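PDB 2NLZ: cephalosporin acylase from Bacillus halodurans, which is probably an amide-bond-cleaving acylase or transferase of the gamma-glutamyltranspeptidase family, a member of the N-terminal nucleophile hydrolases. Local coordinates for residues K299-M304 against R496-Q501; L346-G351 against W471-G476. The protein carries 1 engineered substitution. All coordinates share one frame; numbering follows the deposited sequence.

Contact 1. Residues K299-M304 against R496-Q501; sequences KQIEAM and RGHKIQ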
loop_
_atom_site.group_PDB
_atom_site.type_symbol
_atom_site.label_atom_id
_atom_site.label_comp_id
_atom_site.label_asym_id
_atom_site.label_seq_id
_atom_site.Cartn_x
_atom_site.Cartn_y
_atom_site.Cartn_z
ATOM N N LYS D 299 4.339 14.580 -19.892
ATOM C CA LYS D 299 4.562 15.980 -20.250
ATOM C C LYS D 299 5.560 16.659 -19.294
ATOM O O LYS D 299 6.468 17.357 -19.756
ATOM C CB LYS D 299 3.237 16.740 -20.335
ATOM C CG LYS D 299 2.358 16.306 -21.502
ATOM C CD LYS D 299 0.913 16.750 -21.294
ATOM C CE LYS D 299 0.041 16.373 -22.474
ATOM N NZ LYS D 299 -1.381 16.692 -22.182
ATOM N N GLN D 300 5.407 16.431 -17.984
ATOM C CA GLN D 300 6.385 16.898 -17.000
ATOM C C GLN D 300 7.783 16.518 -17.456
ATOM O O GLN D 300 8.587 17.394 -17.765
ATOM C CB GLN D 300 6.144 16.287 -15.612
ATOM C CG GLN D 300 5.009 16.887 -14.814
ATOM C CD GLN D 300 4.903 16.320 -13.401
ATOM O OE1 GLN D 300 4.886 15.113 -13.215
ATOM N NE2 GLN D 300 4.816 17.197 -12.405
ATOM N N ILE D 301 8.042 15.210 -17.519
ATOM C CA ILE D 301 9.366 14.637 -17.840
ATOM C C ILE D 301 9.918 15.106 -19.200
ATOM O O ILE D 301 11.097 15.452 -19.313
ATOM C CB ILE D 301 9.350 13.069 -17.754
ATOM C CG1 ILE D 301 9.107 12.607 -16.319
ATOM C CG2 ILE D 301 10.652 12.453 -18.234
ATOM C CD1 ILE D 301 8.560 11.193 -16.209
ATOM N N GLU D 302 9.063 15.150 -20.219
ATOM C CA GLU D 302 9.505 15.612 -21.535
ATOM C C GLU D 302 9.919 17.079 -21.565
ATOM O O GLU D 302 10.979 17.405 -22.101
ATOM C CB GLU D 302 8.449 15.328 -22.593
ATOM C CG GLU D 302 8.177 13.847 -22.812
ATOM C CD GLU D 302 9.335 13.098 -23.459
ATOM O OE1 GLU D 302 10.352 12.819 -22.780
ATOM O OE2 GLU D 302 9.205 12.764 -24.656
ATOM N N ALA D 303 9.088 17.944 -20.978
ATOM C CA ALA D 303 9.364 19.384 -20.877
ATOM C C ALA D 303 10.654 19.649 -20.118
ATOM O O ALA D 303 11.503 20.438 -20.547
ATOM C CB ALA D 303 8.198 20.114 -20.210
ATOM N N MET D 304 10.799 18.967 -18.989
ATOM C CA MET D 304 12.000 19.086 -18.183
ATOM C C MET D 304 13.216 18.739 -19.017
ATOM O O MET D 304 14.198 19.475 -19.012
ATOM C CB MET D 304 11.919 18.198 -16.934
ATOM C CG MET D 304 13.140 18.266 -16.011
ATOM S SD MET D 304 13.752 19.940 -15.704
ATOM C CE MET D 304 12.397 20.654 -14.776
ATOM N N ARG D 496 5.803 3.845 -23.365
ATOM C CA ARG D 496 5.962 5.080 -24.136
ATOM C C ARG D 496 7.434 5.432 -24.373
ATOM O O ARG D 496 7.756 6.514 -24.866
ATOM C CB ARG D 496 5.221 6.240 -23.473
ATOM C CG ARG D 496 3.713 6.140 -23.611
ATOM C CD ARG D 496 3.032 7.153 -22.722
ATOM N NE ARG D 496 2.896 8.462 -23.353
ATOM C CZ ARG D 496 1.733 9.075 -23.554
ATOM N NH1 ARG D 496 0.597 8.496 -23.172
ATOM N NH2 ARG D 496 1.701 10.272 -24.129
ATOM N N GLY D 497 8.328 4.516 -24.020
ATOM C CA GLY D 497 9.724 4.648 -24.427
ATOM C C GLY D 497 10.721 5.039 -23.358
ATOM O O GLY D 497 11.932 4.916 -23.569
ATOM N N HIS D 498 10.219 5.506 -22.216
ATOM C CA HIS D 498 11.081 5.940 -21.117
ATOM C C HIS D 498 11.832 4.775 -20.493
ATOM O O HIS D 498 11.237 3.739 -20.184
ATOM C CB HIS D 498 10.262 6.635 -20.028
ATOM C CG HIS D 498 9.653 7.932 -20.458
ATOM N ND1 HIS D 498 10.350 9.120 -20.453
ATOM C CD2 HIS D 498 8.406 8.231 -20.886
ATOM C CE1 HIS D 498 9.559 10.095 -20.864
ATOM N NE2 HIS D 498 8.374 9.582 -21.134
ATOM N N LYS D 499 13.140 4.947 -20.310
ATOM C CA LYS D 499 13.943 3.965 -19.584
ATOM C C LYS D 499 13.824 4.243 -18.093
ATOM O O LYS D 499 14.682 4.888 -17.502
ATOM C CB LYS D 499 15.414 4.008 -20.023
ATOM C CG LYS D 499 15.694 3.650 -21.493
ATOM C CD LYS D 499 15.699 2.138 -21.744
ATOM C CE LYS D 499 15.741 1.804 -23.239
ATOM N NZ LYS D 499 14.432 2.024 -23.932
ATOM N N ILE D 500 12.735 3.761 -17.499
ATOM C CA ILE D 500 12.421 4.009 -16.090
ATOM C C ILE D 500 13.156 3.027 -15.185
ATOM O O ILE D 500 13.178 1.822 -15.443
ATOM C CB ILE D 500 10.894 3.912 -15.816
ATOM C CG1 ILE D 500 10.120 4.934 -16.651
ATOM C CG2 ILE D 500 10.584 4.090 -14.328
ATOM C CD1 ILE D 500 10.195 6.349 -16.126
ATOM N N GLN D 501 13.769 3.571 -14.138
ATOM C CA GLN D 501 14.393 2.783 -13.087
ATOM C C GLN D 501 13.935 3.212 -11.686
ATOM O O GLN D 501 14.084 4.377 -11.289
ATOM C CB GLN D 501 15.908 2.893 -13.173
ATOM C CG GLN D 501 16.619 2.000 -12.167
ATOM C CD GLN D 501 18.084 2.355 -11.982
ATOM O OE1 GLN D 501 18.858 1.552 -11.459
ATOM N NE2 GLN D 501 18.471 3.558 -12.406
#

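Contact 2. Residues L346-G351 against W471-G476; sequences LTPEPG and WQWTNG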
loop_
_atom_site.group_PDB
_atom_site.type_symbol
_atom_site.label_atom_id
_atom_site.label_comp_id
_atom_site.label_asym_id
_atom_site.label_seq_id
_atom_site.Cartn_x
_atom_site.Cartn_y
_atom_site.Cartn_z
ATOM N N LEU D 346 11.171 11.254 -26.210
ATOM C CA LEU D 346 12.196 11.847 -27.068
ATOM C C LEU D 346 13.613 11.708 -26.508
ATOM O O LEU D 346 13.800 11.530 -25.310
ATOM C CB LEU D 346 11.871 13.324 -27.338
ATOM C CG LEU D 346 11.641 14.270 -26.145
ATOM C CD1 LEU D 346 12.907 14.979 -25.707
ATOM C CD2 LEU D 346 10.547 15.283 -26.442
ATOM N N THR D 347 14.604 11.779 -27.392
ATOM C CA THR D 347 15.999 11.921 -26.991
ATOM C C THR D 347 16.262 13.425 -26.992
ATOM O O THR D 347 16.072 14.079 -28.018
ATOM C CB THR D 347 16.949 11.185 -27.970
ATOM O OG1 THR D 347 16.478 9.849 -28.178
ATOM C CG2 THR D 347 18.374 11.127 -27.430
ATOM N N PRO D 348 16.682 13.987 -25.843
ATOM C CA PRO D 348 16.687 15.442 -25.686
ATOM C C PRO D 348 17.907 16.149 -26.286
ATOM O O PRO D 348 19.043 15.759 -26.022
ATOM C CB PRO D 348 16.638 15.622 -24.169
ATOM C CG PRO D 348 17.299 14.413 -23.620
ATOM C CD PRO D 348 17.181 13.305 -24.634
ATOM N N GLU D 349 17.655 17.180 -27.093
ATOM C CA GLU D 349 18.708 17.966 -27.742
ATOM C C GLU D 349 18.489 19.463 -27.492
ATOM O O GLU D 349 17.352 19.891 -27.303
ATOM C CB GLU D 349 18.741 17.684 -29.252
ATOM C CG GLU D 349 19.111 16.250 -29.655
ATOM C CD GLU D 349 20.569 15.888 -29.388
ATOM O OE1 GLU D 349 21.425 16.792 -29.288
ATOM O OE2 GLU D 349 20.863 14.681 -29.287
ATOM N N PRO D 350 19.574 20.264 -27.479
ATOM C CA PRO D 350 19.455 21.708 -27.298
ATOM C C PRO D 350 18.747 22.400 -28.458
ATOM O O PRO D 350 18.676 21.851 -29.552
ATOM C CB PRO D 350 20.912 22.175 -27.238
ATOM C CG PRO D 350 21.704 20.968 -26.938
ATOM C CD PRO D 350 20.982 19.854 -27.601
ATOM N N GLY D 351 18.234 23.601 -28.212
ATOM C CA GLY D 351 17.498 24.356 -29.222
ATOM C C GLY D 351 18.259 25.547 -29.774
ATOM O O GLY D 351 19.436 25.434 -30.114
ATOM N N TRP D 471 10.098 11.837 -9.455
ATOM C CA TRP D 471 10.872 11.327 -10.566
ATOM C C TRP D 471 12.054 12.254 -10.803
ATOM O O TRP D 471 12.018 13.423 -10.400
ATOM C CB TRP D 471 10.007 11.262 -11.824
ATOM C CG TRP D 471 9.366 12.567 -12.138
ATOM C CD1 TRP D 471 8.111 12.976 -11.773
ATOM C CD2 TRP D 471 9.950 13.654 -12.868
ATOM N NE1 TRP D 471 7.882 14.248 -12.234
ATOM C CE2 TRP D 471 8.996 14.685 -12.905
ATOM C CE3 TRP D 471 11.185 13.853 -13.490
ATOM C CZ2 TRP D 471 9.242 15.898 -13.538
ATOM C CZ3 TRP D 471 11.431 15.066 -14.116
ATOM C CH2 TRP D 471 10.466 16.069 -14.137
ATOM N N GLN D 472 13.098 11.733 -11.452
ATOM C CA GLN D 472 14.170 12.580 -11.970
ATOM C C GLN D 472 14.863 12.011 -13.197
ATOM O O GLN D 472 15.231 10.842 -13.224
ATOM C CB GLN D 472 15.187 12.957 -10.891
ATOM C CG GLN D 472 16.133 11.878 -10.432
ATOM C CD GLN D 472 17.268 12.461 -9.620
ATOM O OE1 GLN D 472 17.905 13.435 -10.032
ATOM N NE2 GLN D 472 17.518 11.881 -8.453
ATOM N N TRP D 473 15.022 12.858 -14.213
ATOM C CA TRP D 473 15.719 12.495 -15.448
ATOM C C TRP D 473 17.237 12.606 -15.275
ATOM O O TRP D 473 17.721 13.558 -14.671
ATOM C CB TRP D 473 15.250 13.407 -16.585
ATOM C CG TRP D 473 16.139 13.411 -17.765
ATOM C CD1 TRP D 473 16.143 12.517 -18.783
ATOM C CD2 TRP D 473 17.165 14.356 -18.054
ATOM N NE1 TRP D 473 17.104 12.844 -19.700
ATOM C CE2 TRP D 473 17.751 13.971 -19.272
ATOM C CE3 TRP D 473 17.649 15.487 -17.397
ATOM C CZ2 TRP D 473 18.800 14.680 -19.853
ATOM C CZ3 TRP D 473 18.691 16.193 -17.977
ATOM C CH2 TRP D 473 19.256 15.785 -19.193
ATOM N N THR D 474 17.980 11.641 -15.814
ATOM C CA THR D 474 19.451 11.671 -15.754
ATOM C C THR D 474 20.145 11.805 -17.119
ATOM O O THR D 474 20.764 12.834 -17.393
ATOM C CB THR D 474 20.044 10.438 -15.020
ATOM O OG1 THR D 474 19.651 9.231 -15.694
ATOM C CG2 THR D 474 19.595 10.396 -13.563
ATOM N N ASN D 475 20.044 10.770 -17.964
ATOM C CA ASN D 475 20.877 10.660 -19.168
ATOM C C ASN D 475 20.202 11.081 -20.451
ATOM O O ASN D 475 20.407 12.186 -20.936
ATOM C CB ASN D 475 21.404 9.234 -19.343
ATOM C CG ASN D 475 22.618 8.953 -18.496
ATOM O OD1 ASN D 475 23.279 9.874 -18.013
ATOM N ND2 ASN D 475 22.927 7.672 -18.311
ATOM N N GLY D 476 19.422 10.182 -21.025
ATOM C CA GLY D 476 18.816 10.442 -22.315
ATOM C C GLY D 476 17.345 10.155 -22.185
ATOM O O GLY D 476 16.529 11.069 -22.024
#

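Contact 1. Residues K299-M304 against R496-Q501
OE1 of E302 faces H498 and is also gripped by K305 in a salt bridge; it lies 3.4 Å from CE1 of H498. The other oxygen, OE2, accepts the backbone N-H of L346, so both ends of this buried carboxylate are engaged. E302 gets there by a bend: CG sits anti to the carbonyl carbon (chi1 -64°), and a kink at chi2 brings the carboxylate round toward the imidazole. The carboxylate and ring planes stand 76° apart, and OE1 is 4.1 Å from NE2 of H498, too far for a direct charge pair. NE2 of H498 is instead hydrogen-bonded with ND1 of H298, one helical turn before E302; the two imidazole planes stand at about 80°. Beside the acid, the branch methyl CG2 of I301 comes obliquely against the same end of the imidazole, 3.7 Å from CE1 of H498. I301 also packs on V479, tying helix 294-314 to the three-stranded sheet. H498 enters from the short link between helix 487-495 and strand 499-502: the helix ends in a Schellman motif with G497 at C-prime, and the histidine follows directly. With an alanine at H498 the ring is gone, and ND1 of H298 is likely to lose its mate while a gap opens beside CG2 of I301 and the E302 carboxylate. Across the interface itself the contact is van der Waals, while the polar bonds that hold acid and ring in place come from K305, L346 and H298.

Contact 2. Residues L346-G351 against W471-G476
W473 and P348 meet where the antiparallel hairpin of strands 471-473 and 478-481 turns back; strand 471-473 is an outer strand of a three-stranded mixed sheet in this gamma-glutamyltranspeptidase-like protein. From CB the indole leaves with CG anti to the backbone N (chi1 163°), which carries the ring back over the turn that its own strand is entering. The backbone N of N475 lies over one face, 4.0 Å above the ring plane of W473 and offset toward the rim. Further out, NE1 of W473 donates to the carbonyl O of G476 over 3.0 Å, at an N-H...O angle of 146°. That oxygen lies close to the ring plane, but the donor sits above the carbonyl plane. The bond links the indole to the far end of the turn. At the benzo side, CZ2 of W473 reaches CG of P348 at 4.1 Å, an oblique apolar touch. P348 also packs on V309, and W473 on K305, so both rest on helix 294-314. Two residues before P348, the carbonyl O of L346 accepts a hydrogen bond from NZ of K305. G476 O serves on two fronts: besides the indole, it has CD of P348 3.5 Å away.

Helix 294-314 is shared ground: contact 1 sets one of its turns against H498, in the link just ahead of strand 499-502, while in contact 2 the loop 346-351 and the hairpin end lean on it and on each other. The strands next to the two contacts are the outer ones of the same three-stranded sheet. Contact 1 is buried and joins histidine, acid and aliphatic groups; contact 2, only partly buried, is a lighter meeting of proline, indole and a backbone carbonyl. W471 helps bind them together, its NE1 probably hydrogen-bonding to OE1 of Q300 while its ring packs on I301 and M304. K305 reaches the polar groups of both.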